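Long-range contacts in Obg-like ATPase 1 (Schizosaccharomyces pombe, PDB 1NI3), which hydrolyses ATP, and GTP less efficiently, with magnesium as cofactor, and negatively regulates the G2/M transition of the cell cycle: residues Arg69-Tyr77 / Met350-Lys359; Phe37-Gly46 / Asp57-Val65. All blocks are in the same frame, centred on the assembly; numbering follows the deposited sequence.

Contact 1. Residues Arg69-Tyr77 / Met350-Lys359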
# COMPACT_ATOMS: atom_id res chain seq x y z
N ARG A 69 -16.02 6.73 -8.64
CA ARG A 69 -16.98 5.75 -9.11
C ARG A 69 -17.92 5.43 -7.95
O ARG A 69 -19.14 5.50 -8.08
CB ARG A 69 -16.27 4.49 -9.59
CG ARG A 69 -15.34 4.72 -10.76
CD ARG A 69 -14.70 3.41 -11.15
NE ARG A 69 -13.29 3.58 -11.50
CZ ARG A 69 -12.48 2.55 -11.75
NH1 ARG A 69 -12.94 1.31 -11.69
NH2 ARG A 69 -11.21 2.77 -12.05
N PHE A 70 -17.35 5.09 -6.80
CA PHE A 70 -18.15 4.79 -5.62
C PHE A 70 -19.07 5.98 -5.36
O PHE A 70 -20.26 5.80 -5.07
CB PHE A 70 -17.23 4.56 -4.42
CG PHE A 70 -17.98 4.28 -3.14
CD1 PHE A 70 -18.68 3.09 -2.98
CD2 PHE A 70 -18.02 5.21 -2.12
CE1 PHE A 70 -19.42 2.86 -1.83
CE2 PHE A 70 -18.76 4.98 -0.96
CZ PHE A 70 -19.46 3.80 -0.82
N ASP A 71 -18.51 7.18 -5.46
CA ASP A 71 -19.26 8.41 -5.26
C ASP A 71 -20.53 8.45 -6.09
O ASP A 71 -21.63 8.59 -5.55
CB ASP A 71 -18.41 9.61 -5.64
CG ASP A 71 -17.24 9.84 -4.70
OD1 ASP A 71 -17.08 9.04 -3.77
OD2 ASP A 71 -16.49 10.81 -4.91
N TRP A 72 -20.35 8.34 -7.40
CA TRP A 72 -21.44 8.36 -8.38
C TRP A 72 -22.48 7.28 -8.10
O TRP A 72 -23.67 7.55 -7.98
CB TRP A 72 -20.89 8.15 -9.81
CG TRP A 72 -21.97 8.19 -10.88
CD1 TRP A 72 -22.49 9.30 -11.49
CD2 TRP A 72 -22.73 7.08 -11.38
NE1 TRP A 72 -23.51 8.95 -12.33
CE2 TRP A 72 -23.67 7.58 -12.30
CE3 TRP A 72 -22.67 5.69 -11.17
CZ2 TRP A 72 -24.58 6.78 -12.96
CZ3 TRP A 72 -23.58 4.88 -11.84
CH2 TRP A 72 -24.52 5.43 -12.74
N LEU A 73 -21.99 6.05 -8.01
CA LEU A 73 -22.86 4.93 -7.73
C LEU A 73 -23.69 5.21 -6.50
O LEU A 73 -24.88 4.93 -6.48
CB LEU A 73 -22.04 3.65 -7.55
CG LEU A 73 -21.44 3.02 -8.82
CD1 LEU A 73 -20.52 1.88 -8.44
CD2 LEU A 73 -22.55 2.53 -9.73
N CYS A 74 -23.09 5.79 -5.47
CA CYS A 74 -23.87 6.10 -4.28
C CYS A 74 -24.98 7.08 -4.63
O CYS A 74 -26.13 6.87 -4.26
CB CYS A 74 -22.98 6.69 -3.19
SG CYS A 74 -22.18 5.46 -2.14
N GLU A 75 -24.63 8.13 -5.36
CA GLU A 75 -25.60 9.15 -5.74
C GLU A 75 -26.70 8.61 -6.64
O GLU A 75 -27.85 9.04 -6.56
CB GLU A 75 -24.91 10.33 -6.43
CG GLU A 75 -24.07 11.15 -5.47
CD GLU A 75 -24.74 11.31 -4.11
OE1 GLU A 75 -25.85 11.90 -4.05
OE2 GLU A 75 -24.17 10.84 -3.10
N ALA A 76 -26.32 7.67 -7.49
CA ALA A 76 -27.21 7.03 -8.44
C ALA A 76 -28.24 6.09 -7.82
O ALA A 76 -29.40 6.08 -8.23
CB ALA A 76 -26.37 6.28 -9.46
N TYR A 77 -27.81 5.30 -6.84
CA TYR A 77 -28.72 4.36 -6.18
C TYR A 77 -29.24 4.93 -4.89
O TYR A 77 -30.30 4.53 -4.41
CB TYR A 77 -28.03 3.03 -5.85
CG TYR A 77 -27.76 2.14 -7.03
CD1 TYR A 77 -26.83 2.49 -8.00
CD2 TYR A 77 -28.45 0.94 -7.18
CE1 TYR A 77 -26.59 1.67 -9.10
CE2 TYR A 77 -28.22 0.11 -8.28
CZ TYR A 77 -27.29 0.49 -9.23
OH TYR A 77 -27.08 -0.31 -10.33
N MSE A 350 -21.71 -5.69 -14.84
CA MSE A 350 -22.21 -4.51 -15.50
C MSE A 350 -21.11 -3.45 -15.37
O MSE A 350 -21.05 -2.70 -14.40
CB MSE A 350 -23.52 -4.11 -14.80
CG MSE A 350 -24.28 -2.94 -15.39
SE MSE A 350 -26.09 -2.73 -14.65
CE MSE A 350 -25.85 -3.43 -12.86
N HIS A 351 -20.21 -3.43 -16.36
CA HIS A 351 -19.08 -2.50 -16.39
C HIS A 351 -19.50 -1.10 -16.01
O HIS A 351 -20.47 -0.57 -16.54
CB HIS A 351 -18.42 -2.48 -17.77
CG HIS A 351 -17.78 -3.77 -18.16
ND1 HIS A 351 -17.76 -4.87 -17.32
CD2 HIS A 351 -17.13 -4.15 -19.29
CE1 HIS A 351 -17.13 -5.87 -17.92
NE2 HIS A 351 -16.74 -5.45 -19.12
N TYR A 352 -18.75 -0.49 -15.10
CA TYR A 352 -19.05 0.85 -14.63
C TYR A 352 -19.39 1.80 -15.77
O TYR A 352 -20.38 2.55 -15.70
CB TYR A 352 -17.88 1.40 -13.83
CG TYR A 352 -18.11 2.82 -13.38
CD1 TYR A 352 -19.04 3.12 -12.38
CD2 TYR A 352 -17.43 3.87 -14.00
CE1 TYR A 352 -19.28 4.44 -12.00
CE2 TYR A 352 -17.67 5.19 -13.62
CZ TYR A 352 -18.60 5.47 -12.62
OH TYR A 352 -18.84 6.78 -12.28
N GLN A 353 -18.59 1.77 -16.83
CA GLN A 353 -18.81 2.66 -17.97
C GLN A 353 -20.21 2.53 -18.58
O GLN A 353 -20.84 3.52 -18.93
CB GLN A 353 -17.76 2.41 -19.04
CG GLN A 353 -17.68 3.54 -20.06
CD GLN A 353 -17.57 4.89 -19.38
OE1 GLN A 353 -18.58 5.51 -19.06
NE2 GLN A 353 -16.35 5.35 -19.15
N ASP A 354 -20.69 1.29 -18.71
CA ASP A 354 -22.01 1.09 -19.28
C ASP A 354 -23.06 1.63 -18.33
O ASP A 354 -23.90 2.45 -18.73
CB ASP A 354 -22.25 -0.40 -19.55
CG ASP A 354 -21.21 -0.99 -20.46
OD1 ASP A 354 -20.75 -0.25 -21.38
OD2 ASP A 354 -20.87 -2.19 -20.28
N LEU A 355 -23.02 1.19 -17.08
CA LEU A 355 -23.99 1.66 -16.10
C LEU A 355 -23.94 3.17 -16.00
O LEU A 355 -24.98 3.81 -15.90
CB LEU A 355 -23.70 1.05 -14.73
CG LEU A 355 -24.75 1.38 -13.66
CD1 LEU A 355 -26.08 0.78 -14.06
CD2 LEU A 355 -24.32 0.83 -12.32
N PHE A 356 -22.74 3.74 -16.04
CA PHE A 356 -22.61 5.19 -15.94
C PHE A 356 -23.19 5.90 -17.15
O PHE A 356 -23.61 7.05 -17.07
CB PHE A 356 -21.15 5.61 -15.80
CG PHE A 356 -20.95 7.09 -15.93
CD1 PHE A 356 -21.45 7.97 -14.97
CD2 PHE A 356 -20.30 7.62 -17.04
CE1 PHE A 356 -21.31 9.35 -15.12
CE2 PHE A 356 -20.16 9.00 -17.20
CZ PHE A 356 -20.66 9.87 -16.24
N ASP A 357 -23.19 5.20 -18.28
CA ASP A 357 -23.72 5.79 -19.51
C ASP A 357 -25.24 5.63 -19.65
O ASP A 357 -25.87 6.38 -20.38
CB ASP A 357 -23.02 5.18 -20.74
CG ASP A 357 -21.56 5.58 -20.82
OD1 ASP A 357 -21.25 6.79 -20.64
OD2 ASP A 357 -20.72 4.71 -21.10
N TYR A 358 -25.81 4.67 -18.93
CA TYR A 358 -27.24 4.44 -19.01
C TYR A 358 -28.02 4.86 -17.78
O TYR A 358 -29.26 4.87 -17.80
CB TYR A 358 -27.51 2.98 -19.30
CG TYR A 358 -27.13 2.61 -20.70
CD1 TYR A 358 -25.81 2.63 -21.12
CD2 TYR A 358 -28.11 2.23 -21.63
CE1 TYR A 358 -25.46 2.28 -22.42
CE2 TYR A 358 -27.78 1.88 -22.92
CZ TYR A 358 -26.46 1.91 -23.32
OH TYR A 358 -26.15 1.55 -24.60
N LYS A 359 -27.31 5.17 -16.71
CA LYS A 359 -27.95 5.63 -15.50
C LYS A 359 -29.08 4.73 -15.00
O LYS A 359 -30.09 5.23 -14.53
CB LYS A 359 -28.50 7.04 -15.74
CG LYS A 359 -27.79 7.86 -16.81
CD LYS A 359 -26.34 8.16 -16.47
CE LYS A 359 -25.84 9.43 -17.17
NZ LYS A 359 -24.46 9.82 -16.78

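Contact 2. Residues Phe37-Gly46 / Asp57-Val65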
# COMPACT_ATOMS: atom_id res chain seq x y z
N PHE A 37 -0.27 9.67 11.69
CA PHE A 37 -1.23 8.61 11.95
C PHE A 37 -2.49 9.16 12.61
O PHE A 37 -3.61 8.97 12.11
CB PHE A 37 -0.62 7.55 12.85
CG PHE A 37 -1.51 6.37 13.07
CD1 PHE A 37 -1.60 5.37 12.11
CD2 PHE A 37 -2.29 6.28 14.20
CE1 PHE A 37 -2.46 4.29 12.28
CE2 PHE A 37 -3.15 5.21 14.39
CZ PHE A 37 -3.24 4.22 13.42
N ARG A 38 -2.31 9.87 13.73
CA ARG A 38 -3.45 10.44 14.43
C ARG A 38 -4.28 11.30 13.48
O ARG A 38 -5.50 11.38 13.61
CB ARG A 38 -2.99 11.27 15.64
CG ARG A 38 -4.13 11.65 16.59
CD ARG A 38 -3.70 12.70 17.62
NE ARG A 38 -2.74 12.17 18.57
CZ ARG A 38 -3.04 11.33 19.56
NH1 ARG A 38 -4.29 10.92 19.73
NH2 ARG A 38 -2.09 10.89 20.39
N ALA A 39 -3.61 11.94 12.53
CA ALA A 39 -4.26 12.79 11.53
C ALA A 39 -5.19 11.95 10.65
O ALA A 39 -6.36 12.28 10.45
CB ALA A 39 -3.22 13.46 10.65
N ILE A 40 -4.63 10.87 10.11
CA ILE A 40 -5.39 9.97 9.27
C ILE A 40 -6.62 9.51 10.05
O ILE A 40 -7.75 9.69 9.60
CB ILE A 40 -4.55 8.74 8.91
CG1 ILE A 40 -3.37 9.15 8.05
CG2 ILE A 40 -5.39 7.75 8.17
CD1 ILE A 40 -2.44 8.00 7.73
N THR A 41 -6.39 8.93 11.21
CA THR A 41 -7.45 8.43 12.07
C THR A 41 -8.50 9.51 12.37
O THR A 41 -9.66 9.20 12.66
CB THR A 41 -6.88 7.98 13.41
OG1 THR A 41 -6.28 9.10 14.08
CG2 THR A 41 -5.80 6.92 13.18
N LYS A 42 -8.08 10.77 12.32
CA LYS A 42 -8.95 11.91 12.62
C LYS A 42 -9.74 12.52 11.45
O LYS A 42 -10.76 13.16 11.68
CB LYS A 42 -8.12 13.01 13.29
CG LYS A 42 -8.85 13.76 14.40
CD LYS A 42 -9.12 12.87 15.63
CE LYS A 42 -9.78 13.64 16.79
NZ LYS A 42 -10.12 12.80 17.99
N SER A 43 -9.27 12.34 10.22
CA SER A 43 -9.94 12.90 9.05
C SER A 43 -11.22 12.14 8.75
O SER A 43 -11.59 11.22 9.47
CB SER A 43 -9.05 12.82 7.84
OG SER A 43 -8.72 11.46 7.59
N VAL A 44 -11.88 12.53 7.66
CA VAL A 44 -13.11 11.89 7.24
C VAL A 44 -12.81 10.52 6.66
O VAL A 44 -13.64 9.62 6.72
CB VAL A 44 -13.82 12.71 6.15
CG1 VAL A 44 -14.35 14.00 6.73
CG2 VAL A 44 -12.85 13.00 5.01
N LEU A 45 -11.62 10.37 6.10
CA LEU A 45 -11.23 9.11 5.49
C LEU A 45 -10.81 8.04 6.48
O LEU A 45 -11.04 6.86 6.25
CB LEU A 45 -10.11 9.33 4.48
CG LEU A 45 -10.45 10.14 3.23
CD1 LEU A 45 -9.17 10.42 2.48
CD2 LEU A 45 -11.44 9.39 2.35
N GLY A 46 -10.17 8.45 7.57
CA GLY A 46 -9.72 7.49 8.55
C GLY A 46 -10.51 7.51 9.84
O GLY A 46 -10.29 6.67 10.71
N ASP A 57 -7.98 -1.82 15.95
CA ASP A 57 -6.96 -1.77 16.99
C ASP A 57 -6.36 -0.37 16.99
O ASP A 57 -6.23 0.26 15.94
CB ASP A 57 -5.87 -2.80 16.74
CG ASP A 57 -6.33 -4.21 17.03
OD1 ASP A 57 -7.36 -4.63 16.45
OD2 ASP A 57 -5.68 -4.90 17.84
N PRO A 58 -5.98 0.14 18.16
CA PRO A 58 -5.39 1.47 18.33
C PRO A 58 -4.29 1.81 17.32
O PRO A 58 -4.25 2.93 16.81
CB PRO A 58 -4.89 1.44 19.76
CG PRO A 58 -5.90 0.57 20.44
CD PRO A 58 -6.04 -0.57 19.46
N GLU A 59 -3.40 0.87 17.03
CA GLU A 59 -2.31 1.15 16.09
C GLU A 59 -2.72 0.85 14.65
O GLU A 59 -1.90 0.96 13.73
CB GLU A 59 -1.07 0.33 16.44
CG GLU A 59 -0.48 0.62 17.79
CD GLU A 59 -1.43 0.30 18.91
OE1 GLU A 59 -1.90 -0.86 18.96
OE2 GLU A 59 -1.70 1.20 19.73
N GLU A 60 -3.97 0.47 14.46
CA GLU A 60 -4.48 0.17 13.13
C GLU A 60 -5.53 1.19 12.72
O GLU A 60 -6.41 1.53 13.50
CB GLU A 60 -5.11 -1.22 13.08
CG GLU A 60 -5.70 -1.56 11.72
CD GLU A 60 -6.13 -3.01 11.61
OE1 GLU A 60 -6.93 -3.46 12.46
OE2 GLU A 60 -5.66 -3.71 10.67
N ALA A 61 -5.42 1.65 11.48
CA ALA A 61 -6.38 2.60 10.94
C ALA A 61 -6.94 2.03 9.64
O ALA A 61 -6.19 1.54 8.79
CB ALA A 61 -5.70 3.95 10.69
N LYS A 62 -8.27 2.06 9.52
CA LYS A 62 -8.97 1.59 8.31
C LYS A 62 -9.34 2.86 7.54
O LYS A 62 -10.39 3.45 7.80
CB LYS A 62 -10.28 0.87 8.68
CG LYS A 62 -10.17 -0.39 9.53
CD LYS A 62 -9.48 -1.51 8.77
CE LYS A 62 -9.19 -2.73 9.64
NZ LYS A 62 -8.22 -3.63 8.96
N VAL A 63 -8.50 3.30 6.62
CA VAL A 63 -8.79 4.52 5.87
C VAL A 63 -9.65 4.22 4.64
O VAL A 63 -9.36 3.31 3.87
CB VAL A 63 -7.50 5.23 5.43
CG1 VAL A 63 -7.80 6.65 4.96
CG2 VAL A 63 -6.53 5.22 6.56
N ALA A 64 -10.70 5.01 4.44
CA ALA A 64 -11.58 4.80 3.30
C ALA A 64 -10.88 5.18 2.02
O ALA A 64 -10.32 6.27 1.91
CB ALA A 64 -12.85 5.60 3.47
N VAL A 65 -10.91 4.28 1.04
CA VAL A 65 -10.28 4.54 -0.25
C VAL A 65 -11.18 5.44 -1.07
O VAL A 65 -12.35 5.11 -1.33
CB VAL A 65 -10.08 3.26 -1.07
CG1 VAL A 65 -9.19 3.56 -2.25
CG2 VAL A 65 -9.51 2.16 -0.19

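Contact 1. Residues Arg69-Tyr77 / Met350-Lys359
The indole of Trp72 is overlapped on one face by Phe356, whose ring edge points at it: an edge-to-face pair with planes at 78° and the centroid of the five-membered ring 4.9 Å from that of Phe356. With Tyr352 they form an aromatic cluster that joins helix 68-77 of the P-loop GTPase domain to helix 352-358 of the TGS region, two short helices running at 41° to each other. Trp72 has CG anti to its own backbone N (chi1 -179°), which carries the indole across to the other helix; there Phe356 CA adds a CH-pi contact over the six-membered ring, 4.1 Å from its centroid, while Ala76 CB covers the other face. The Trp72 and Tyr352 rings meet obliquely, Trp72 CB lying 3.5 Å from Tyr352 OH. Were Trp72 replaced by an alanine, the edge of Phe356 would probably lose its aromatic face, and a gap would open beside Tyr352 and Leu355. Tyr352 offers one face to Arg69, whose CG stands 3.8 Å from the ring centroid, almost over its centre; a long arginine suits this place because its methylenes pack while NH1 goes on to hydrogen-bond Ser381 OG. Leu73 and Leu355 pack beside the cluster, against Ile384 of strand 384-386; Leu73 CD2 meets Leu355 CD2 at 3.6 Å, and the same Leu355 methyl lies at the edge of the Tyr77 ring, 3.6 Å from Tyr77 OH.

Contact 2. Residues Phe37-Gly46 / Asp57-Val65
Phe37 extends from helix 33-42 with CG anti to the backbone N (chi1 -175°), which lays the far end of the ring against the type I turn Asp57-Glu60 leading into strand 60-65. CE1 touches Ala61 CB at 3.6 Å, CZ comes close to Glu59 O, and the edge of the ring faces Glu60 C. A flat, wide side chain can cover this stretch of backbone, and a small alanine opposite leaves room for it. Thr41, one turn on, lays CG2 over a face of the same ring; its OG1 sits between backbone N and carbonyl carbon (chi1 63°), from where it donates a hydrogen bond to Arg38 O inside the helix while the methyl is left to pack.

Further along, two beta-branched residues meet crosswise: Ile40 CG2 and Val63 CG2 are the touching branches, and the side chains cross at about a right angle. Val63 turns its other methyl, CG1, to Leu45 CB at 3.6 Å, so both branches are used. Beyond the helix, Ser43 OG returns to Ile40 O in the carbonyl plane, on a lone pair, so that Ile40 O, near the end of the helix, accepts from both Ser43 OG and Ser43 N. The chain then comes to the strand, where Ala64 N donates to Leu45 O at 2.6 Å, nearly straight though tilted 30° from the carbonyl plane. Gly46 passes where a CB would clash with Ile40 O. Strand 60-65 also pairs antiparallel with strand 81-90, an arrangement typical of the P-loop GTPase fold, in which the helix following the Walker A loop packs on the central sheet.

The two contacts follow one another along the chain: strand 60-65 of contact 2 leads into helix 68-77 of contact 1, yet their centres lie 27 Å apart. Contact 2 is local and nearer the middle of the molecule, joining a helix and a strand of one GTPase domain, its segments only 11 residues apart. Contact 1 lies further out and bridges 273 residues, from that domain to the TGS region. Both are partly buried, with similar buried surface. Their chemistry differs: small and branched aliphatic groups and a single phenylalanine, with one backbone hydrogen bond, at the sheet, against large aromatic rings and no hydrogen bond between the helices of contact 1.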